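Side-chain contacts in amine oxidase domain-containing protein (Pyrococcus furiosus, PDB 3NRN), which binds adenosine monophosphate and is probably an oxidoreductase of the flavin-containing amine oxidase family: residues I192-L195 with E196-I199; G16-L19 with A20-H24; I217-K220 with K221-R225; A165-L168 with A169-R173. All coordinates share one frame; numbering follows the deposited sequence.

Contact 1 of 4, residues I192-L195 with E196-I199; sequences IDEL and ERII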
loop_
_atom_site.group_PDB
_atom_site.type_symbol
_atom_site.label_atom_id
_atom_site.label_comp_id
_atom_site.label_asym_id
_atom_site.label_seq_id
_atom_site.Cartn_x
_atom_site.Cartn_y
_atom_site.Cartn_z
ATOM N N ILE A 192 -0.448 -3.782 13.142
ATOM C CA ILE A 192 -0.039 -5.165 13.250
ATOM C C ILE A 192 -0.311 -5.720 14.644
ATOM O O ILE A 192 -0.815 -6.834 14.782
ATOM C CB ILE A 192 1.461 -5.314 12.938
ATOM C CG1 ILE A 192 1.761 -4.757 11.539
ATOM C CG2 ILE A 192 1.871 -6.772 13.069
ATOM C CD1 ILE A 192 0.992 -5.421 10.402
ATOM N N ASP A 193 0.020 -4.943 15.673
ATOM C CA ASP A 193 -0.193 -5.384 17.053
ATOM C C ASP A 193 -1.671 -5.648 17.332
ATOM O O ASP A 193 -2.024 -6.611 18.013
ATOM C CB ASP A 193 0.351 -4.347 18.046
ATOM C CG ASP A 193 1.872 -4.239 18.007
ATOM O OD1 ASP A 193 2.544 -5.251 17.707
ATOM O OD2 ASP A 193 2.399 -3.144 18.296
ATOM N N GLU A 194 -2.538 -4.800 16.795
ATOM C CA GLU A 194 -3.971 -4.979 16.995
ATOM C C GLU A 194 -4.520 -6.206 16.265
ATOM O O GLU A 194 -5.350 -6.932 16.812
ATOM C CB GLU A 194 -4.723 -3.716 16.565
ATOM C CG GLU A 194 -4.767 -2.649 17.649
ATOM C CD GLU A 194 -5.569 -3.103 18.869
ATOM O OE1 GLU A 194 -6.815 -3.008 18.841
ATOM O OE2 GLU A 194 -4.952 -3.570 19.847
ATOM N N LEU A 195 -4.060 -6.449 15.040
ATOM C CA LEU A 195 -4.539 -7.611 14.295
ATOM C C LEU A 195 -4.079 -8.899 14.976
ATOM O O LEU A 195 -4.818 -9.885 15.012
ATOM C CB LEU A 195 -4.044 -7.568 12.838
ATOM C CG LEU A 195 -4.572 -6.394 11.993
ATOM C CD1 LEU A 195 -3.975 -6.443 10.598
ATOM C CD2 LEU A 195 -6.109 -6.441 11.923
ATOM N N GLU A 196 -2.858 -8.888 15.505
ATOM C CA GLU A 196 -2.312 -10.050 16.205
ATOM C C GLU A 196 -3.140 -10.335 17.461
ATOM O O GLU A 196 -3.454 -11.491 17.766
ATOM C CB GLU A 196 -0.845 -9.802 16.600
ATOM C CG GLU A 196 -0.271 -10.852 17.554
ATOM C CD GLU A 196 1.216 -10.657 17.831
ATOM O OE1 GLU A 196 1.621 -9.539 18.202
ATOM O OE2 GLU A 196 1.984 -11.626 17.680
ATOM N N ARG A 197 -3.493 -9.279 18.186
ATOM C CA ARG A 197 -4.291 -9.435 19.399
ATOM C C ARG A 197 -5.668 -10.003 19.074
ATOM O O ARG A 197 -6.169 -10.878 19.777
ATOM C CB ARG A 197 -4.463 -8.085 20.106
ATOM C CG ARG A 197 -5.531 -8.088 21.207
ATOM C CD ARG A 197 -5.785 -6.688 21.756
ATOM N NE ARG A 197 -6.531 -5.843 20.823
ATOM C CZ ARG A 197 -7.805 -6.035 20.490
ATOM N NH1 ARG A 197 -8.485 -7.047 21.010
ATOM N NH2 ARG A 197 -8.410 -5.210 19.645
ATOM N N ILE A 198 -6.278 -9.497 18.007
ATOM C CA ILE A 198 -7.609 -9.940 17.616
ATOM C C ILE A 198 -7.636 -11.407 17.218
ATOM O O ILE A 198 -8.595 -12.125 17.518
ATOM C CB ILE A 198 -8.154 -9.079 16.462
ATOM C CG1 ILE A 198 -8.370 -7.647 16.953
ATOM C CG2 ILE A 198 -9.447 -9.675 15.927
ATOM C CD1 ILE A 198 -8.613 -6.648 15.844
ATOM N N ILE A 199 -6.590 -11.850 16.535
ATOM C CA ILE A 199 -6.499 -13.241 16.111
ATOM C C ILE A 199 -6.294 -14.167 17.315
ATOM O O ILE A 199 -6.923 -15.223 17.423
ATOM C CB ILE A 199 -5.312 -13.450 15.136
ATOM C CG1 ILE A 199 -5.547 -12.659 13.851
ATOM C CG2 ILE A 199 -5.153 -14.935 14.800
ATOM C CD1 ILE A 199 -4.383 -12.722 12.875
#
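E194 and R197 lie side by side and point the same way, joined by a bidentate salt bridge between neighbouring turns of helix 188-200. R197 offers its side-on edge: R197 NE reaches E194 OE2 at 2.9 Å and R197 NH2 reaches E194 OE1 at 2.8 Å, both bonds nearly straight. The acid lies in the guanidinium plane, yet the two nitrogens come from above the carboxylate, whose plane is turned 36° from that of the guanidinium. E194 gets there by folding back at its second torsion (chi2 -65°), which draws the carboxylate toward the arginine.

L195 contributes the apolar side. Its isobutyl group leaves the helix on the buried side and packs on L13 and L14 of helix 10-21 and on L69 and L72 of helix 64-72, while L195 O accepts from I199 N at 3.1 Å.

E196 stays extended. Its CB rests 3.5 Å from I192 O, the acceptor of its own backbone N, and its chain touches I35 and I206. E196 OE1 comes within 4.4 Å of D193 OD1, a like-charge approach probably eased by the salt bridge from K189 to D193.

R197 NH1 also pairs with E201, and E194 OE1 accepts from K75 N. The arginine thus stands between two acids while one carboxylate oxygen serves two donors, an arrangement likely to keep E194 ionised and its carboxylate fixed.

Contact 2 of 4, residues G16-L19 with A20-H24; sequences GAFL and ARNGH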
loop_
_atom_site.group_PDB
_atom_site.type_symbol
_atom_site.label_atom_id
_atom_site.label_comp_id
_atom_site.label_asym_id
_atom_site.label_seq_id
_atom_site.Cartn_x
_atom_site.Cartn_y
_atom_site.Cartn_z
ATOM N N GLY A 16 -7.069 -13.032 8.426
ATOM C CA GLY A 16 -7.078 -13.912 9.581
ATOM C C GLY A 16 -7.897 -13.338 10.723
ATOM O O GLY A 16 -8.637 -14.049 11.406
ATOM N N ALA A 17 -7.766 -12.039 10.935
ATOM C CA ALA A 17 -8.498 -11.378 11.993
ATOM C C ALA A 17 -9.999 -11.392 11.700
ATOM O O ALA A 17 -10.803 -11.718 12.572
ATOM C CB ALA A 17 -8.008 -9.950 12.142
ATOM N N PHE A 18 -10.379 -11.046 10.472
ATOM C CA PHE A 18 -11.796 -11.010 10.112
ATOM C C PHE A 18 -12.456 -12.370 10.286
ATOM O O PHE A 18 -13.547 -12.480 10.856
ATOM C CB PHE A 18 -11.985 -10.553 8.658
ATOM C CG PHE A 18 -13.430 -10.378 8.260
ATOM C CD1 PHE A 18 -14.072 -9.156 8.439
ATOM C CD2 PHE A 18 -14.160 -11.447 7.736
ATOM C CE1 PHE A 18 -15.429 -9.000 8.099
ATOM C CE2 PHE A 18 -15.516 -11.305 7.393
ATOM C CZ PHE A 18 -16.150 -10.075 7.577
ATOM N N LEU A 19 -11.786 -13.404 9.790
ATOM C CA LEU A 19 -12.308 -14.758 9.861
ATOM C C LEU A 19 -12.306 -15.330 11.277
ATOM O O LEU A 19 -13.223 -16.061 11.653
ATOM C CB LEU A 19 -11.518 -15.664 8.912
ATOM C CG LEU A 19 -11.679 -15.320 7.425
ATOM C CD1 LEU A 19 -10.732 -16.163 6.584
ATOM C CD2 LEU A 19 -13.130 -15.555 6.993
ATOM N N ALA A 20 -11.288 -15.000 12.066
ATOM C CA ALA A 20 -11.221 -15.494 13.442
ATOM C C ALA A 20 -12.377 -14.881 14.225
ATOM O O ALA A 20 -13.029 -15.551 15.027
ATOM C CB ALA A 20 -9.903 -15.110 14.077
ATOM N N ARG A 21 -12.629 -13.603 13.979
ATOM C CA ARG A 21 -13.720 -12.902 14.646
ATOM C C ARG A 21 -15.042 -13.589 14.325
ATOM O O ARG A 21 -15.912 -13.700 15.189
ATOM C CB ARG A 21 -13.792 -11.443 14.187
ATOM C CG ARG A 21 -13.410 -10.418 15.248
ATOM C CD ARG A 21 -14.319 -9.196 15.145
ATOM N NE ARG A 21 -14.560 -8.821 13.748
ATOM C CZ ARG A 21 -15.766 -8.697 13.194
ATOM N NH1 ARG A 21 -16.863 -8.912 13.911
ATOM N NH2 ARG A 21 -15.879 -8.364 11.913
ATOM N N ASN A 22 -15.194 -14.049 13.086
ATOM C CA ASN A 22 -16.427 -14.716 12.692
ATOM C C ASN A 22 -16.503 -16.197 13.067
ATOM O O ASN A 22 -17.217 -16.973 12.434
ATOM C CB ASN A 22 -16.679 -14.545 11.190
ATOM C CG ASN A 22 -17.174 -13.154 10.840
ATOM O OD1 ASN A 22 -16.386 -12.235 10.615
ATOM N ND2 ASN A 22 -18.488 -12.990 10.810
ATOM N N GLY A 23 -15.757 -16.587 14.094
ATOM C CA GLY A 23 -15.816 -17.960 14.561
ATOM C C GLY A 23 -15.117 -19.053 13.781
ATOM O O GLY A 23 -15.403 -20.231 13.993
ATOM N N HIS A 24 -14.210 -18.696 12.880
ATOM C CA HIS A 24 -13.505 -19.726 12.133
ATOM C C HIS A 24 -12.199 -20.050 12.835
ATOM O O HIS A 24 -11.701 -19.253 13.629
ATOM C CB HIS A 24 -13.236 -19.273 10.699
ATOM C CG HIS A 24 -14.480 -18.951 9.936
ATOM N ND1 HIS A 24 -14.985 -17.672 9.840
ATOM C CD2 HIS A 24 -15.354 -19.750 9.278
ATOM C CE1 HIS A 24 -16.115 -17.697 9.159
ATOM N NE2 HIS A 24 -16.362 -18.945 8.806
#
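L19 and H24 meet at a Schellman motif that ends helix 10-21, the helix of the Rossmann-type beta-alpha-beta unit running from strand 2-6 to strand 25-29. The carbonyl of L19 is the focal point: H24 N bonds to L19 O at 3.1 Å, and G23, at positive phi, sends its own N to A20 O. H24 then adds a side-chain grip. With CG beside its backbone N (chi1 -59°), the imidazole turns back so that H24 ND1 donates to L19 O at 3.0 Å, the oxygen lying 8° from the ring plane. A leucine in place of the histidine would probably leave L19 O with the backbone N as its one donor in this motif and the new side chain unfastened from the helix end.

The tight part of the contact lies one turn back. A20 CB sits 3.1 Å from G16 O, and A17 packs against L195, I198 and I199 of helix 188-200. The F18 ring reaches I71 and L72 of helix 64-72 and L400 of helix 388-402.

Toward solvent the grip weakens. R21 follows a bent path that brings R21 NH2 3.9 Å from F18 CE1, a loose approach with guanidinium and ring planes 89° apart, while N22 and G23 are exposed where the chain leaves the helix. Beside the shared acceptor, L19 CD2 lies 4.0 Å from H24 ND1, a plain van der Waals approach.

Contact 3 of 4, residues I217-K220 with K221-R225; sequences IEEK and KVYTR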
loop_
_atom_site.group_PDB
_atom_site.type_symbol
_atom_site.label_atom_id
_atom_site.label_comp_id
_atom_site.label_asym_id
_atom_site.label_seq_id
_atom_site.Cartn_x
_atom_site.Cartn_y
_atom_site.Cartn_z
ATOM N N ILE A 217 -3.544 -28.639 -3.225
ATOM C CA ILE A 217 -4.963 -28.454 -3.546
ATOM C C ILE A 217 -5.815 -29.715 -3.469
ATOM O O ILE A 217 -6.947 -29.675 -2.996
ATOM C CB ILE A 217 -5.129 -27.852 -4.960
ATOM C CG1 ILE A 217 -4.490 -26.470 -4.994
ATOM C CG2 ILE A 217 -6.595 -27.759 -5.335
ATOM C CD1 ILE A 217 -4.969 -25.583 -3.900
ATOM N N GLU A 218 -5.283 -30.830 -3.947
ATOM C CA GLU A 218 -6.028 -32.079 -3.907
ATOM C C GLU A 218 -6.247 -32.576 -2.474
ATOM O O GLU A 218 -7.351 -32.983 -2.114
ATOM C CB GLU A 218 -5.299 -33.145 -4.726
ATOM C CG GLU A 218 -5.268 -32.853 -6.220
ATOM C CD GLU A 218 -4.547 -33.930 -7.011
ATOM O OE1 GLU A 218 -4.887 -35.120 -6.841
ATOM O OE2 GLU A 218 -3.646 -33.589 -7.808
ATOM N N GLU A 219 -5.200 -32.532 -1.655
ATOM C CA GLU A 219 -5.301 -33.000 -0.270
ATOM C C GLU A 219 -5.861 -31.922 0.636
ATOM O O GLU A 219 -6.403 -32.210 1.708
ATOM C CB GLU A 219 -3.924 -33.379 0.286
ATOM C CG GLU A 219 -3.099 -34.364 -0.524
ATOM C CD GLU A 219 -1.783 -34.695 0.168
ATOM O OE1 GLU A 219 -1.118 -33.758 0.657
ATOM O OE2 GLU A 219 -1.409 -35.886 0.223
ATOM N N LYS A 220 -5.714 -30.676 0.202
ATOM C CA LYS A 220 -6.142 -29.528 0.983
ATOM C C LYS A 220 -5.309 -29.531 2.265
ATOM O O LYS A 220 -5.829 -29.536 3.381
ATOM C CB LYS A 220 -7.643 -29.591 1.296
ATOM C CG LYS A 220 -8.525 -29.554 0.050
ATOM C CD LYS A 220 -9.985 -29.248 0.382
ATOM C CE LYS A 220 -10.191 -27.785 0.749
ATOM N NZ LYS A 220 -11.620 -27.480 1.066
ATOM N N LYS A 221 -3.994 -29.536 2.077
ATOM C CA LYS A 221 -3.049 -29.524 3.185
ATOM C C LYS A 221 -1.902 -28.602 2.843
ATOM O O LYS A 221 -1.499 -28.503 1.687
ATOM C CB LYS A 221 -2.484 -30.924 3.445
ATOM C CG LYS A 221 -3.462 -31.897 4.058
ATOM C CD LYS A 221 -2.803 -33.246 4.274
ATOM C CE LYS A 221 -3.726 -34.210 4.998
ATOM N NZ LYS A 221 -3.056 -35.518 5.241
ATOM N N VAL A 222 -1.385 -27.916 3.851
ATOM C CA VAL A 222 -0.252 -27.033 3.657
ATOM C C VAL A 222 0.933 -27.677 4.368
ATOM O O VAL A 222 0.820 -28.089 5.521
ATOM C CB VAL A 222 -0.532 -25.636 4.231
ATOM C CG1 VAL A 222 0.736 -24.798 4.208
ATOM C CG2 VAL A 222 -1.620 -24.955 3.407
ATOM N N TYR A 223 2.056 -27.785 3.664
ATOM C CA TYR A 223 3.265 -28.393 4.216
ATOM C C TYR A 223 4.336 -27.339 4.445
ATOM O O TYR A 223 4.508 -26.425 3.637
ATOM C CB TYR A 223 3.820 -29.441 3.250
ATOM C CG TYR A 223 2.929 -30.634 3.055
ATOM C CD1 TYR A 223 3.174 -31.822 3.735
ATOM C CD2 TYR A 223 1.822 -30.571 2.215
ATOM C CE1 TYR A 223 2.336 -32.920 3.592
ATOM C CE2 TYR A 223 0.974 -31.666 2.061
ATOM C CZ TYR A 223 1.238 -32.836 2.754
ATOM O OH TYR A 223 0.408 -33.925 2.617
ATOM N N THR A 224 5.062 -27.478 5.544
ATOM C CA THR A 224 6.121 -26.540 5.873
ATOM C C THR A 224 7.478 -27.199 5.647
ATOM O O THR A 224 7.577 -28.425 5.570
ATOM C CB THR A 224 6.025 -26.111 7.332
ATOM O OG1 THR A 224 6.066 -27.275 8.165
ATOM C CG2 THR A 224 4.725 -25.364 7.580
ATOM N N ARG A 225 8.518 -26.383 5.545
ATOM C CA ARG A 225 9.869 -26.886 5.332
ATOM C C ARG A 225 10.228 -27.932 6.395
ATOM O O ARG A 225 10.867 -28.940 6.092
ATOM C CB ARG A 225 10.872 -25.726 5.383
ATOM C CG ARG A 225 12.334 -26.141 5.206
ATOM C CD ARG A 225 12.802 -26.022 3.762
ATOM N NE ARG A 225 13.235 -24.666 3.423
ATOM C CZ ARG A 225 14.505 -24.264 3.388
ATOM N NH1 ARG A 225 15.489 -25.108 3.666
ATOM N NH2 ARG A 225 14.794 -23.008 3.069
#
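K220, at positive phi and psi (63°/55°), adjoins the extended K221, and together they face N216 as a G1 beta bulge. The bulge closes the hairpin between strands 212-216 and 221-224, and it follows I217 to E219, whose backbone is helical in angle although it lacks the regular helix bonds. In this hairpin the turn residue E219 comes within bonding distance of Y223 on the returning strand.

The glutamate chain runs out extended beyond CG, and the Y223 hydroxyl (OH) donates to E219 OE1 in a very short hydrogen bond of 2.5 Å. The two side chains cross at about a right angle, yet their flat groups are nearly coplanar, 26° apart. The phenol is further placed by the strands around it, its ring touching E214 and N216 on one neighbouring strand and E229 on the other.

K221 runs out as a straight chain. Its CG lies 3.4 Å from K220 O and 4.1 Å from E219 CB, and its CD is 4.0 Å from E219 OE1, with K221 NZ 5.3 Å from that same oxygen, near but not in contact. A serine here would remove most of this methylene chain and its ammonium, and would probably leave the E219 carboxylate without the nearby positive charge and E219 CB without a flanking neighbour. K220 turns elsewhere, its NZ bonding to the carbonyl of D233.

The acid meets the tyrosine at the rim of its ring: E219 OE1 lies in the ring plane, 3.3 Å from Y223 CE2.

Contact 4 of 4, residues A165-L168 with A169-R173; sequences ALEL and AKEIR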
loop_
_atom_site.group_PDB
_atom_site.type_symbol
_atom_site.label_atom_id
_atom_site.label_comp_id
_atom_site.label_asym_id
_atom_site.label_seq_id
_atom_site.Cartn_x
_atom_site.Cartn_y
_atom_site.Cartn_z
ATOM N N ALA A 165 -6.473 5.534 -18.651
ATOM C CA ALA A 165 -7.310 6.657 -18.249
ATOM C C ALA A 165 -8.304 6.173 -17.200
ATOM O O ALA A 165 -8.625 6.884 -16.262
ATOM C CB ALA A 165 -8.049 7.227 -19.459
ATOM N N LEU A 166 -8.776 4.946 -17.380
ATOM C CA LEU A 166 -9.738 4.338 -16.475
ATOM C C LEU A 166 -9.160 4.138 -15.080
ATOM O O LEU A 166 -9.818 4.434 -14.086
ATOM C CB LEU A 166 -10.205 2.994 -17.042
ATOM C CG LEU A 166 -11.309 2.274 -16.263
ATOM C CD1 LEU A 166 -12.520 3.185 -16.107
ATOM C CD2 LEU A 166 -11.687 1.006 -16.992
ATOM N N GLU A 167 -7.931 3.635 -15.003
ATOM C CA GLU A 167 -7.299 3.413 -13.709
ATOM C C GLU A 167 -7.129 4.728 -12.968
ATOM O O GLU A 167 -7.445 4.816 -11.782
ATOM C CB GLU A 167 -5.944 2.727 -13.879
ATOM C CG GLU A 167 -5.194 2.463 -12.576
ATOM C CD GLU A 167 -6.042 1.763 -11.526
ATOM O OE1 GLU A 167 -6.864 0.903 -11.893
ATOM O OE2 GLU A 167 -5.873 2.061 -10.324
ATOM N N LEU A 168 -6.640 5.754 -13.663
ATOM C CA LEU A 168 -6.458 7.057 -13.027
ATOM C C LEU A 168 -7.801 7.619 -12.585
ATOM O O LEU A 168 -7.918 8.207 -11.508
ATOM C CB LEU A 168 -5.798 8.059 -13.984
ATOM C CG LEU A 168 -5.679 9.471 -13.396
ATOM C CD1 LEU A 168 -4.747 9.433 -12.200
ATOM C CD2 LEU A 168 -5.159 10.448 -14.439
ATOM N N ALA A 169 -8.810 7.445 -13.432
ATOM C CA ALA A 169 -10.149 7.932 -13.126
ATOM C C ALA A 169 -10.660 7.264 -11.854
ATOM O O ALA A 169 -11.243 7.917 -10.994
ATOM C CB ALA A 169 -11.096 7.641 -14.291
ATOM N N LYS A 170 -10.439 5.960 -11.737
ATOM C CA LYS A 170 -10.895 5.232 -10.556
ATOM C C LYS A 170 -10.151 5.662 -9.297
ATOM O O LYS A 170 -10.733 5.722 -8.211
ATOM C CB LYS A 170 -10.767 3.725 -10.790
ATOM C CG LYS A 170 -11.801 3.202 -11.784
ATOM C CD LYS A 170 -11.606 1.734 -12.066
ATOM C CE LYS A 170 -12.736 1.183 -12.913
ATOM N NZ LYS A 170 -12.551 -0.272 -13.195
ATOM N N GLU A 171 -8.866 5.968 -9.435
ATOM C CA GLU A 171 -8.089 6.431 -8.291
ATOM C C GLU A 171 -8.549 7.849 -7.940
ATOM O O GLU A 171 -8.520 8.261 -6.777
ATOM C CB GLU A 171 -6.594 6.395 -8.624
ATOM C CG GLU A 171 -6.033 4.977 -8.602
ATOM C CD GLU A 171 -4.603 4.887 -9.084
ATOM O OE1 GLU A 171 -3.826 5.837 -8.857
ATOM O OE2 GLU A 171 -4.249 3.849 -9.678
ATOM N N ILE A 172 -8.988 8.592 -8.952
ATOM C CA ILE A 172 -9.486 9.938 -8.721
ATOM C C ILE A 172 -10.818 9.804 -7.980
ATOM O O ILE A 172 -11.102 10.560 -7.065
ATOM C CB ILE A 172 -9.702 10.712 -10.049
ATOM C CG1 ILE A 172 -8.344 11.081 -10.658
ATOM C CG2 ILE A 172 -10.522 11.974 -9.781
ATOM C CD1 ILE A 172 -8.424 11.686 -12.054
ATOM N N ARG A 173 -11.633 8.832 -8.375
ATOM C CA ARG A 173 -12.904 8.622 -7.697
ATOM C C ARG A 173 -12.645 8.288 -6.219
ATOM O O ARG A 173 -13.277 8.845 -5.321
ATOM C CB ARG A 173 -13.689 7.488 -8.367
ATOM C CG ARG A 173 -15.031 7.220 -7.694
ATOM C CD ARG A 173 -15.967 6.426 -8.582
ATOM N NE ARG A 173 -15.467 5.083 -8.857
ATOM C CZ ARG A 173 -16.029 4.245 -9.721
ATOM N NH1 ARG A 173 -17.110 4.615 -10.393
ATOM N NH2 ARG A 173 -15.503 3.042 -9.919
#
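K170 crosses L166 at a slant, one turn further along helix 165-178, and shows how a lysine can divide its length: the first half passes a carbonyl oxygen and the far end rests on a leucine. Its CB sits 3.5 Å from L166 O, the carbonyl that also accepts the K170 backbone N. K170 CG is closer still, 3.3 Å from L166 O, and CD passes the same oxygen at 3.8 Å. Extended throughout beyond CG, the chain then leaves the backbone: K170 CE rests 3.8 Å from L166 CD1, and K170 NZ ends 4.1 Å from L166 CD2. L166 meets it with CG set opposite its own backbone N (chi1 -175°), so that both methyls lie near the end of the lysine.

On another side of the helix two acids converge. E167 OE2 and E171 OE2 are 2.5 Å apart, their carboxylate planes turned 57° from one another, and a spacing this small suggests that one of the pair holds a proton. E167 OE2 also accepts from the amide of G385, whereas E171 OE1 lies near D156, another acid, which would probably favour that protonation.

L168 and I172 supply the apolar face, where L168 CG lies 3.8 Å from I172 CD1. There the helix beds into its neighbours: L168 packs on A130, W133 and I134 of helix 130-137 and on F151 of helix 142-156, while I172 reaches L115 and I118 of helix 115-119.

From the N terminus, contact 2 comes first, ending helix 10-21 and turning the chain into strand 25-29 of the parallel sheet. Contact 4 follows, within helix 165-178 among helices 115-119, 130-137 and 142-156. Contact 1 lies on helix 188-200, which leads to edge strand 205-207 of that sheet, and contact 3 closes the hairpin between strands 212-216 and 221-224. All four are local and in series, so none nests in or crosses another. Contacts 1 and 2 alone touch, I199 CG1 meeting A17 CA at 3.7 Å, which ties their two helices together. Contact 4 stands apart, its centre about 33 Å from that of contact 1.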